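Local coordinates for protein AgaA (Rhizobium radiobacter, PDB 6HLX) that binds the opine agropinic acid as a periplasmic substrate-binding protein and probably delivers it to an ABC transporter for import, at residues 403-408 and 444-449; 242-247 and 373-378; 61-66 and 115-120. All coordinates share one frame; numbering follows the deposited sequence.

Interaction 1: 403-408 and 444-449; sequences NNSPYF and SPLVYF. With G9Z (agropinic acid), chain E.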
loop_
_atom_site.group_PDB
_atom_site.type_symbol
_atom_site.label_atom_id
_atom_site.label_comp_id
_atom_site.label_asym_id
_atom_site.label_seq_id
_atom_site.Cartn_x
_atom_site.Cartn_y
_atom_site.Cartn_z
ATOM N N ASN A 403 -6.878 1.185 4.654
ATOM C CA ASN A 403 -6.730 -0.235 5.009
ATOM C C ASN A 403 -7.577 -0.723 6.178
ATOM O O ASN A 403 -7.525 -1.913 6.477
ATOM C CB ASN A 403 -5.261 -0.542 5.334
ATOM C CG ASN A 403 -4.352 -0.523 4.134
ATOM O OD1 ASN A 403 -3.180 -0.091 4.205
ATOM N ND2 ASN A 403 -4.858 -1.016 3.012
ATOM N N ASN A 404 -8.310 0.165 6.836
ATOM C CA ASN A 404 -9.067 -0.270 8.025
ATOM C C ASN A 404 -10.543 -0.585 7.743
ATOM O O ASN A 404 -11.021 -0.445 6.612
ATOM C CB ASN A 404 -8.926 0.756 9.173
ATOM C CG ASN A 404 -9.871 1.933 9.074
ATOM O OD1 ASN A 404 -10.179 2.402 7.974
ATOM N ND2 ASN A 404 -10.349 2.446 10.221
ATOM N N SER A 405 -11.264 -0.970 8.809
ATOM C CA SER A 405 -12.707 -1.190 8.782
ATOM C C SER A 405 -13.325 0.074 9.398
ATOM O O SER A 405 -13.172 0.309 10.608
ATOM C CB SER A 405 -13.069 -2.446 9.573
ATOM O OG SER A 405 -12.890 -3.513 8.654
ATOM N N PRO A 406 -13.906 0.957 8.546
ATOM C CA PRO A 406 -14.360 2.264 9.031
ATOM C C PRO A 406 -15.077 2.251 10.380
ATOM O O PRO A 406 -15.973 1.428 10.625
ATOM C CB PRO A 406 -15.256 2.777 7.896
ATOM C CG PRO A 406 -14.601 2.224 6.654
ATOM C CD PRO A 406 -14.080 0.849 7.076
ATOM N N TYR A 407 -14.604 3.129 11.290
ATOM C CA TYR A 407 -15.145 3.390 12.630
ATOM C C TYR A 407 -14.919 2.278 13.659
ATOM O O TYR A 407 -15.326 2.448 14.810
ATOM C CB TYR A 407 -16.642 3.800 12.585
ATOM C CG TYR A 407 -16.881 4.909 11.584
ATOM C CD1 TYR A 407 -16.513 6.225 11.868
ATOM C CD2 TYR A 407 -17.366 4.631 10.309
ATOM C CE1 TYR A 407 -16.659 7.241 10.921
ATOM C CE2 TYR A 407 -17.533 5.641 9.360
ATOM C CZ TYR A 407 -17.185 6.945 9.676
ATOM O OH TYR A 407 -17.344 7.943 8.746
ATOM N N PHE A 408 -14.194 1.201 13.299
ATOM C CA PHE A 408 -13.838 0.190 14.290
ATOM C C PHE A 408 -12.891 0.850 15.315
ATOM O O PHE A 408 -11.923 1.517 14.931
ATOM C CB PHE A 408 -13.135 -1.013 13.640
ATOM C CG PHE A 408 -12.675 -2.035 14.667
ATOM C CD1 PHE A 408 -13.591 -2.865 15.305
ATOM C CD2 PHE A 408 -11.326 -2.155 14.998
ATOM C CE1 PHE A 408 -13.167 -3.793 16.268
ATOM C CE2 PHE A 408 -10.897 -3.085 15.950
ATOM C CZ PHE A 408 -11.819 -3.899 16.584
ATOM N N SER A 444 -12.614 -9.979 14.816
ATOM C CA SER A 444 -12.535 -10.031 13.356
ATOM C C SER A 444 -12.983 -8.728 12.644
ATOM O O SER A 444 -13.831 -8.799 11.744
ATOM C CB SER A 444 -13.302 -11.238 12.825
ATOM O OG SER A 444 -12.553 -12.418 13.061
ATOM N N PRO A 445 -12.444 -7.538 13.009
ATOM C CA PRO A 445 -12.802 -6.312 12.261
ATOM C C PRO A 445 -12.370 -6.423 10.800
ATOM O O PRO A 445 -12.996 -5.834 9.931
ATOM C CB PRO A 445 -12.018 -5.213 12.976
ATOM C CG PRO A 445 -10.841 -5.927 13.592
ATOM C CD PRO A 445 -11.398 -7.259 14.025
ATOM N N LEU A 446 -11.287 -7.189 10.537
ATOM C CA LEU A 446 -10.785 -7.477 9.189
ATOM C C LEU A 446 -10.917 -8.983 8.988
ATOM O O LEU A 446 -10.678 -9.751 9.917
ATOM C CB LEU A 446 -9.302 -7.094 9.022
ATOM C CG LEU A 446 -8.886 -5.603 8.868
ATOM C CD1 LEU A 446 -9.546 -4.926 7.649
ATOM C CD2 LEU A 446 -9.084 -4.810 10.140
ATOM N N VAL A 447 -11.259 -9.394 7.767
ATOM C CA VAL A 447 -11.356 -10.816 7.425
ATOM C C VAL A 447 -10.387 -11.046 6.268
ATOM O O VAL A 447 -10.300 -10.207 5.350
ATOM C CB VAL A 447 -12.815 -11.228 7.111
ATOM C CG1 VAL A 447 -12.860 -12.519 6.304
ATOM C CG2 VAL A 447 -13.628 -11.367 8.406
ATOM N N TYR A 448 -9.629 -12.173 6.316
ATOM C CA TYR A 448 -8.614 -12.444 5.292
ATOM C C TYR A 448 -8.883 -13.790 4.641
ATOM O O TYR A 448 -9.237 -14.750 5.337
ATOM C CB TYR A 448 -7.213 -12.464 5.931
ATOM C CG TYR A 448 -6.898 -11.239 6.756
ATOM C CD1 TYR A 448 -7.184 -11.201 8.120
ATOM C CD2 TYR A 448 -6.249 -10.140 6.191
ATOM C CE1 TYR A 448 -6.896 -10.072 8.888
ATOM C CE2 TYR A 448 -5.937 -9.015 6.956
ATOM C CZ TYR A 448 -6.241 -8.999 8.310
ATOM O OH TYR A 448 -5.929 -7.911 9.081
ATOM N N PHE A 449 -8.658 -13.872 3.316
ATOM C CA PHE A 449 -8.951 -15.105 2.595
ATOM C C PHE A 449 -7.772 -15.794 1.977
ATOM O O PHE A 449 -7.765 -17.026 1.959
ATOM C CB PHE A 449 -9.998 -14.839 1.498
ATOM C CG PHE A 449 -11.348 -14.430 2.052
ATOM C CD1 PHE A 449 -11.940 -15.148 3.087
ATOM C CD2 PHE A 449 -12.013 -13.314 1.548
ATOM C CE1 PHE A 449 -13.195 -14.765 3.601
ATOM C CE2 PHE A 449 -13.263 -12.936 2.058
ATOM C CZ PHE A 449 -13.836 -13.658 3.082
HETATM O OAM G9Z E . -3.821 0.123 -6.187
HETATM C CAB G9Z E . -4.427 -0.954 -6.268
HETATM C CAC G9Z E . -5.062 -1.385 -7.451
HETATM C CB G9Z E . -5.676 -2.781 -7.127
HETATM C CA G9Z E . -5.473 -2.965 -5.632
HETATM C C G9Z E . -4.855 -4.224 -5.346
HETATM O O G9Z E . -3.598 -4.311 -5.403
HETATM N N G9Z E . -4.662 -1.772 -5.225
HETATM C CAG G9Z E . -4.081 -1.571 -3.842
HETATM C CAH G9Z E . -5.151 -1.037 -2.888
HETATM O OAP G9Z E . -6.152 -2.050 -2.782
HETATM C CAI G9Z E . -4.596 -0.710 -1.499
HETATM O OAQ G9Z E . -3.325 -0.026 -1.647
HETATM C CAJ G9Z E . -5.547 0.249 -0.707
HETATM O OAR G9Z E . -4.978 0.529 0.586
HETATM C CAK G9Z E . -7.018 -0.208 -0.558
HETATM O OAT G9Z E . -7.815 0.889 -0.070
HETATM C CAL G9Z E . -7.167 -1.456 0.324
HETATM O OAS G9Z E . -8.539 -1.908 0.312
HETATM O OXT G9Z E . -5.606 -5.203 -5.083
#

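Interaction 2: 242-247 and 373-378; sequences GLQFNT and DFTVMG. With G9Z (agropinic acid), chain E; EDO (1,2-ethanediol), chain B.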
loop_
_atom_site.group_PDB
_atom_site.type_symbol
_atom_site.label_atom_id
_atom_site.label_comp_id
_atom_site.label_asym_id
_atom_site.label_seq_id
_atom_site.Cartn_x
_atom_site.Cartn_y
_atom_site.Cartn_z
ATOM N N GLY A 242 -8.933 -9.919 1.135
ATOM C CA GLY A 242 -9.847 -10.043 2.270
ATOM C C GLY A 242 -10.964 -9.031 2.186
ATOM O O GLY A 242 -11.345 -8.620 1.086
ATOM N N LEU A 243 -11.515 -8.640 3.347
ATOM C CA LEU A 243 -12.599 -7.663 3.375
ATOM C C LEU A 243 -12.382 -6.648 4.478
ATOM O O LEU A 243 -11.966 -7.016 5.582
ATOM C CB LEU A 243 -13.947 -8.380 3.649
ATOM C CG LEU A 243 -14.508 -9.280 2.535
ATOM C CD1 LEU A 243 -15.608 -10.176 3.082
ATOM C CD2 LEU A 243 -15.081 -8.428 1.365
ATOM N N GLN A 244 -12.756 -5.403 4.189
ATOM C CA GLN A 244 -12.841 -4.288 5.135
ATOM C C GLN A 244 -14.331 -4.026 5.270
ATOM O O GLN A 244 -15.052 -4.040 4.261
ATOM C CB GLN A 244 -12.145 -3.027 4.588
ATOM C CG GLN A 244 -10.639 -3.152 4.610
ATOM C CD GLN A 244 -9.989 -2.198 3.659
ATOM O OE1 GLN A 244 -9.526 -2.617 2.598
ATOM N NE2 GLN A 244 -9.968 -0.899 3.990
ATOM N N PHE A 245 -14.792 -3.800 6.497
ATOM C CA PHE A 245 -16.214 -3.577 6.793
ATOM C C PHE A 245 -16.462 -2.178 7.336
ATOM O O PHE A 245 -15.751 -1.741 8.257
ATOM C CB PHE A 245 -16.683 -4.584 7.875
ATOM C CG PHE A 245 -16.516 -6.043 7.512
ATOM C CD1 PHE A 245 -15.344 -6.721 7.809
ATOM C CD2 PHE A 245 -17.535 -6.740 6.877
ATOM C CE1 PHE A 245 -15.198 -8.077 7.487
ATOM C CE2 PHE A 245 -17.380 -8.088 6.544
ATOM C CZ PHE A 245 -16.196 -8.736 6.816
ATOM N N ASN A 246 -17.522 -1.512 6.858
ATOM C CA ASN A 246 -17.904 -0.243 7.461
ATOM C C ASN A 246 -18.756 -0.626 8.675
ATOM O O ASN A 246 -19.895 -1.113 8.521
ATOM C CB ASN A 246 -18.709 0.615 6.496
ATOM C CG ASN A 246 -19.029 1.969 7.043
ATOM O OD1 ASN A 246 -19.142 2.159 8.257
ATOM N ND2 ASN A 246 -19.170 2.953 6.154
ATOM N N THR A 247 -18.211 -0.399 9.881
ATOM C CA THR A 247 -18.892 -0.804 11.116
ATOM C C THR A 247 -20.124 0.060 11.465
ATOM O O THR A 247 -20.844 -0.278 12.429
ATOM C CB THR A 247 -17.921 -0.925 12.287
ATOM O OG1 THR A 247 -17.482 0.372 12.665
ATOM C CG2 THR A 247 -16.752 -1.879 12.008
ATOM N N ASP A 373 -20.585 -0.354 2.335
ATOM C CA ASP A 373 -21.033 -1.253 3.424
ATOM C C ASP A 373 -19.814 -2.153 3.752
ATOM O O ASP A 373 -19.393 -2.247 4.901
ATOM C CB ASP A 373 -22.220 -2.110 2.956
ATOM C CG ASP A 373 -23.483 -1.327 2.609
ATOM O OD1 ASP A 373 -23.622 -0.187 3.088
ATOM O OD2 ASP A 373 -24.319 -1.855 1.838
ATOM N N PHE A 374 -19.234 -2.775 2.716
ATOM C CA PHE A 374 -17.971 -3.522 2.813
ATOM C C PHE A 374 -17.266 -3.509 1.491
ATOM O O PHE A 374 -17.882 -3.186 0.475
ATOM C CB PHE A 374 -18.093 -4.933 3.427
ATOM C CG PHE A 374 -18.790 -6.062 2.700
ATOM C CD1 PHE A 374 -19.936 -5.823 1.934
ATOM C CD2 PHE A 374 -18.408 -7.388 2.920
ATOM C CE1 PHE A 374 -20.650 -6.885 1.363
ATOM C CE2 PHE A 374 -19.122 -8.451 2.347
ATOM C CZ PHE A 374 -20.238 -8.188 1.573
ATOM N N THR A 375 -15.943 -3.729 1.507
ATOM C CA THR A 375 -15.150 -3.641 0.267
ATOM C C THR A 375 -14.124 -4.736 0.188
ATOM O O THR A 375 -13.618 -5.175 1.228
ATOM C CB THR A 375 -14.503 -2.238 0.098
ATOM O OG1 THR A 375 -13.853 -2.136 -1.185
ATOM C CG2 THR A 375 -13.448 -1.902 1.194
ATOM N N VAL A 376 -13.884 -5.224 -1.039
ATOM C CA VAL A 376 -12.814 -6.192 -1.294
ATOM C C VAL A 376 -11.490 -5.465 -0.957
ATOM O O VAL A 376 -11.233 -4.344 -1.423
ATOM C CB VAL A 376 -12.836 -6.698 -2.754
ATOM C CG1 VAL A 376 -11.573 -7.490 -3.094
ATOM C CG2 VAL A 376 -14.092 -7.546 -2.998
ATOM N N MET A 377 -10.650 -6.128 -0.162
ATOM C CA MET A 377 -9.370 -5.575 0.275
ATOM C C MET A 377 -8.275 -6.383 -0.412
ATOM O O MET A 377 -8.201 -7.587 -0.210
ATOM C CB MET A 377 -9.263 -5.743 1.829
ATOM C CG MET A 377 -7.868 -5.442 2.405
ATOM S SD MET A 377 -7.815 -5.568 4.213
ATOM C CE MET A 377 -8.113 -7.387 4.472
ATOM N N GLY A 378 -7.461 -5.714 -1.218
ATOM C CA GLY A 378 -6.277 -6.269 -1.873
ATOM C C GLY A 378 -5.144 -5.414 -1.356
ATOM O O GLY A 378 -5.021 -4.260 -1.763
HETATM O OAM G9Z E . -3.821 0.123 -6.187
HETATM C CAB G9Z E . -4.427 -0.954 -6.268
HETATM C CAC G9Z E . -5.062 -1.385 -7.451
HETATM C CB G9Z E . -5.676 -2.781 -7.127
HETATM C CA G9Z E . -5.473 -2.965 -5.632
HETATM C C G9Z E . -4.855 -4.224 -5.346
HETATM O O G9Z E . -3.598 -4.311 -5.403
HETATM N N G9Z E . -4.662 -1.772 -5.225
HETATM C CAG G9Z E . -4.081 -1.571 -3.842
HETATM C CAH G9Z E . -5.151 -1.037 -2.888
HETATM O OAP G9Z E . -6.152 -2.050 -2.782
HETATM C CAI G9Z E . -4.596 -0.710 -1.499
HETATM O OAQ G9Z E . -3.325 -0.026 -1.647
HETATM C CAJ G9Z E . -5.547 0.249 -0.707
HETATM O OAR G9Z E . -4.978 0.529 0.586
HETATM C CAK G9Z E . -7.018 -0.208 -0.558
HETATM O OAT G9Z E . -7.815 0.889 -0.070
HETATM C CAL G9Z E . -7.167 -1.456 0.324
HETATM O OAS G9Z E . -8.539 -1.908 0.312
HETATM O OXT G9Z E . -5.606 -5.203 -5.083
HETATM C C1 EDO B . -23.459 3.232 6.677
HETATM O O1 EDO B . -24.732 2.645 6.856
HETATM C C2 EDO B . -22.485 2.162 6.128
HETATM O O2 EDO B . -22.864 1.765 4.820
#

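Interaction 3: 61-66 and 115-120; sequences EFTFHL and TVKLTL. With ZN (zinc ion), chain R.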
loop_
_atom_site.group_PDB
_atom_site.type_symbol
_atom_site.label_atom_id
_atom_site.label_comp_id
_atom_site.label_asym_id
_atom_site.label_seq_id
_atom_site.Cartn_x
_atom_site.Cartn_y
_atom_site.Cartn_z
ATOM N N GLU A 61 12.314 10.708 20.572
ATOM C CA GLU A 61 13.032 11.861 19.990
ATOM C C GLU A 61 13.858 11.394 18.805
ATOM O O GLU A 61 14.563 10.378 18.903
ATOM C CB GLU A 61 13.928 12.546 21.040
ATOM C CG GLU A 61 13.130 13.190 22.165
ATOM C CD GLU A 61 13.971 13.723 23.306
ATOM O OE1 GLU A 61 14.488 14.853 23.174
ATOM O OE2 GLU A 61 14.117 13.018 24.330
ATOM N N PHE A 62 13.770 12.132 17.688
ATOM C CA PHE A 62 14.420 11.748 16.431
ATOM C C PHE A 62 15.164 12.946 15.867
ATOM O O PHE A 62 14.580 14.028 15.765
ATOM C CB PHE A 62 13.340 11.284 15.422
ATOM C CG PHE A 62 12.547 10.061 15.856
ATOM C CD1 PHE A 62 11.566 10.156 16.847
ATOM C CD2 PHE A 62 12.775 8.820 15.270
ATOM C CE1 PHE A 62 10.898 9.016 17.307
ATOM C CE2 PHE A 62 12.092 7.682 15.719
ATOM C CZ PHE A 62 11.134 7.793 16.711
ATOM N N THR A 63 16.433 12.772 15.509
ATOM C CA THR A 63 17.187 13.867 14.877
ATOM C C THR A 63 17.575 13.408 13.502
ATOM O O THR A 63 18.164 12.341 13.369
ATOM C CB THR A 63 18.434 14.273 15.681
ATOM O OG1 THR A 63 18.027 14.701 16.973
ATOM C CG2 THR A 63 19.212 15.425 15.011
ATOM N N PHE A 64 17.312 14.234 12.493
ATOM C CA PHE A 64 17.702 13.935 11.110
ATOM C C PHE A 64 18.721 14.939 10.663
ATOM O O PHE A 64 18.475 16.153 10.765
ATOM C CB PHE A 64 16.492 13.984 10.168
ATOM C CG PHE A 64 15.463 12.946 10.551
ATOM C CD1 PHE A 64 15.511 11.665 10.009
ATOM C CD2 PHE A 64 14.467 13.240 11.479
ATOM C CE1 PHE A 64 14.601 10.683 10.410
ATOM C CE2 PHE A 64 13.550 12.260 11.876
ATOM C CZ PHE A 64 13.625 10.990 11.336
ATOM N N HIS A 65 19.873 14.445 10.190
ATOM C CA HIS A 65 20.929 15.299 9.649
ATOM C C HIS A 65 20.816 15.234 8.148
ATOM O O HIS A 65 21.003 14.171 7.555
ATOM C CB HIS A 65 22.288 14.856 10.169
ATOM C CG HIS A 65 22.446 15.171 11.617
ATOM N ND1 HIS A 65 22.596 16.476 12.058
ATOM C CD2 HIS A 65 22.453 14.345 12.689
ATOM C CE1 HIS A 65 22.729 16.397 13.374
ATOM N NE2 HIS A 65 22.653 15.139 13.792
ATOM N N LEU A 66 20.390 16.336 7.533
ATOM C CA LEU A 66 20.091 16.346 6.106
ATOM C C LEU A 66 21.312 16.290 5.205
ATOM O O LEU A 66 22.310 16.969 5.440
ATOM C CB LEU A 66 19.194 17.540 5.709
ATOM C CG LEU A 66 17.871 17.703 6.461
ATOM C CD1 LEU A 66 17.094 18.884 5.896
ATOM C CD2 LEU A 66 17.019 16.402 6.423
ATOM N N THR A 115 19.136 20.390 9.840
ATOM C CA THR A 115 18.749 19.525 10.953
ATOM C C THR A 115 17.267 19.641 11.249
ATOM O O THR A 115 16.758 20.753 11.370
ATOM C CB THR A 115 19.558 19.881 12.226
ATOM O OG1 THR A 115 20.957 19.981 11.917
ATOM C CG2 THR A 115 19.325 18.900 13.382
ATOM N N VAL A 116 16.597 18.491 11.378
ATOM C CA VAL A 116 15.184 18.386 11.756
ATOM C C VAL A 116 15.130 17.509 12.999
ATOM O O VAL A 116 15.696 16.420 12.999
ATOM C CB VAL A 116 14.303 17.740 10.657
ATOM C CG1 VAL A 116 12.823 17.720 11.072
ATOM C CG2 VAL A 116 14.479 18.434 9.334
ATOM N N LYS A 117 14.397 17.945 14.022
ATOM C CA LYS A 117 14.229 17.136 15.221
ATOM C C LYS A 117 12.744 16.936 15.473
ATOM O O LYS A 117 12.006 17.920 15.534
ATOM C CB LYS A 117 14.845 17.839 16.431
ATOM C CG LYS A 117 16.344 18.081 16.341
ATOM C CD LYS A 117 16.908 18.473 17.718
ATOM C CE LYS A 117 16.762 19.938 18.068
ATOM N NZ LYS A 117 17.431 20.262 19.357
ATOM N N LEU A 118 12.317 15.677 15.649
ATOM C CA LEU A 118 10.932 15.346 15.982
ATOM C C LEU A 118 10.864 14.896 17.424
ATOM O O LEU A 118 11.769 14.216 17.917
ATOM C CB LEU A 118 10.384 14.203 15.093
ATOM C CG LEU A 118 10.544 14.363 13.584
ATOM C CD1 LEU A 118 9.998 13.134 12.854
ATOM C CD2 LEU A 118 9.907 15.654 13.076
ATOM N N THR A 119 9.789 15.290 18.110
ATOM C CA THR A 119 9.481 14.812 19.446
ATOM C C THR A 119 8.080 14.235 19.312
ATOM O O THR A 119 7.193 14.894 18.752
ATOM C CB THR A 119 9.554 15.898 20.525
ATOM O OG1 THR A 119 10.857 16.487 20.508
ATOM C CG2 THR A 119 9.295 15.324 21.922
ATOM N N LEU A 120 7.889 13.006 19.797
ATOM C CA LEU A 120 6.586 12.345 19.744
ATOM C C LEU A 120 5.866 12.473 21.080
ATOM O O LEU A 120 6.509 12.548 22.128
ATOM C CB LEU A 120 6.736 10.854 19.394
ATOM C CG LEU A 120 7.595 10.452 18.175
ATOM C CD1 LEU A 120 7.414 8.958 17.879
ATOM C CD2 LEU A 120 7.280 11.295 16.948
HETATM ZN ZN ZN R . 22.864 14.482 15.722
HETATM O O HOH W 1 23.004 18.518 10.243
#

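Interaction 1: 403-408 and 444-449
P445 CB sits over the face of the F408 ring, 3.5 Å from the ring centroid and only 5° off the ring normal. This CH-pi contact puts a pyrrolidine carbon over the middle of the aromatic face, while the neighbouring P445 CG leans toward the far rim, 3.7 Å from F408 CZ. With CG anti to the backbone N of F408 (chi1 176°), the ring swings out of the type II turn S405–F408 to meet the proline. A rigid proline suits this place, in the short link between helix 426-443 and strand 446-451.

Beside this CH-pi contact, the short S405 side chain donates a hydrogen bond to P445 O over 2.7 Å (OG to O). The hydroxyl approaches from above the carbonyl plane, 42° out of it. The same OG also bonds to F245 N, so one hydroxyl ties the loop both to P445, just ahead of strand 446-451, and to strand 240-245. L446 then brings its CD1 against the loop, 3.8 Å from N403 O, a buried carbonyl that has no polar partner.

At the pocket end, N403 ND2 comes within 2.9 Å of OAR of agropinic acid, and the amide makes weak hydrogen bonds to N391 and S379. The chemistry thus divides the work: proline and leucine pack against the loop and its F408, the serine hydroxyl joins loop to strands, and the asparagine amide faces the opine.

Interaction 2: 242-247 and 373-378
Q244 O accepts a backbone hydrogen bond of 2.9 Å from T375 N, joining antiparallel strands 240-245 and 374-379 of a mixed beta-sheet in this periplasmic binding protein. The same strands reach the ligand: Q244 OE1 accepts a hydrogen bond of 2.6 Å from OAS of agropinic acid, and G378 O one of 2.7 Å from its OAP, so the sheet forms part of the pocket wall.

Between the strands, G242 pairs with M377 and Q244 with T375 through two reciprocal backbone bonds each. Past the strand end, N246 N still reaches D373 O, at 2.8 Å. The Q244 amide is held from both ends: NE2 donates to the carbonyls of N404 and T402, leaving OE1 turned to the ligand's hydroxyl. A long, neutral amide suits this bridging role.

On the same face as Q244, M377 crosses the glutamine at about a right angle, its SD 3.7 Å from Q244 CG. A bend at chi3 (66°) folds the M377 methyl back over G242, where the lack of a side chain leaves room for CE.

The other face is apolar. F245 and F374 lie side by side, their planes at 17° but slid so far apart that they barely overlap, and F252 meets both rings. L243 packs against F374: the two side chains cross obliquely, with L243 CD2 3.8 Å and L243 CD1 4.0 Å from F374 CD2.

Interaction 3: 61-66 and 115-120
F62 and L118 face each other as a hydrogen-bonded pair of antiparallel strands, 61-66 with 115-120, inside a five-stranded sheet that has 61-66 at its centre. Four backbone bonds join F62 to L118 and F64 to V116, giving alternating hydrogen-bonded and non-hydrogen-bonded pairs in which aromatic and aliphatic side chains share one side.

The rings are the bumps and the leucines shape the hollows. F62 settles against L120, with CE1 3.5 Å from L120 CD1, while F64 takes the next dip, its CE2 3.8 Å from L118 CD1. Each ring, with CG beside its own backbone N (chi1 -62° in both), slants across to the leucine two places beyond its direct partner. Helix 127-131 covers this buried face through M127, I128 and L131.

The opposite face carries T63, H65, T115 and K117. Small beta-branched threonines suit it: T63 CG2 and T115 CG2 touch at 3.8 Å, and the flexible K117 chain lies alongside T63. H65 NE2 binds a zinc ion at 2.0 Å, and E54 of the adjoining strand is another of its ligands. A water in the imidazole plane bridges H65 ND1 (2.8 Å) to T115 OG1 (3.0 Å), a hydroxyl also hydrogen-bonded to D112 OD1.

Interactions 1 and 2 are neighbours, their centres about 6 Å apart. They share one mixed sheet, in which strand 240-245 lies between strands 446-451 and 374-379, and both touch agropinic acid. V447 O meets L243 N across the strand boundary, and P406 O meets T247 OG1, so loop 403-408 is tied into the same wall. Interaction 3 belongs to a separate antiparallel sheet, its centre about 33 Å from that of interaction 1 and 37 Å from that of interaction 2. Along the chain the order is 3, 2, 1, each closing before the next opens. The sheet that lines part of the opine pocket and the sheet that carries H65 and its zinc are separate parts of the protein.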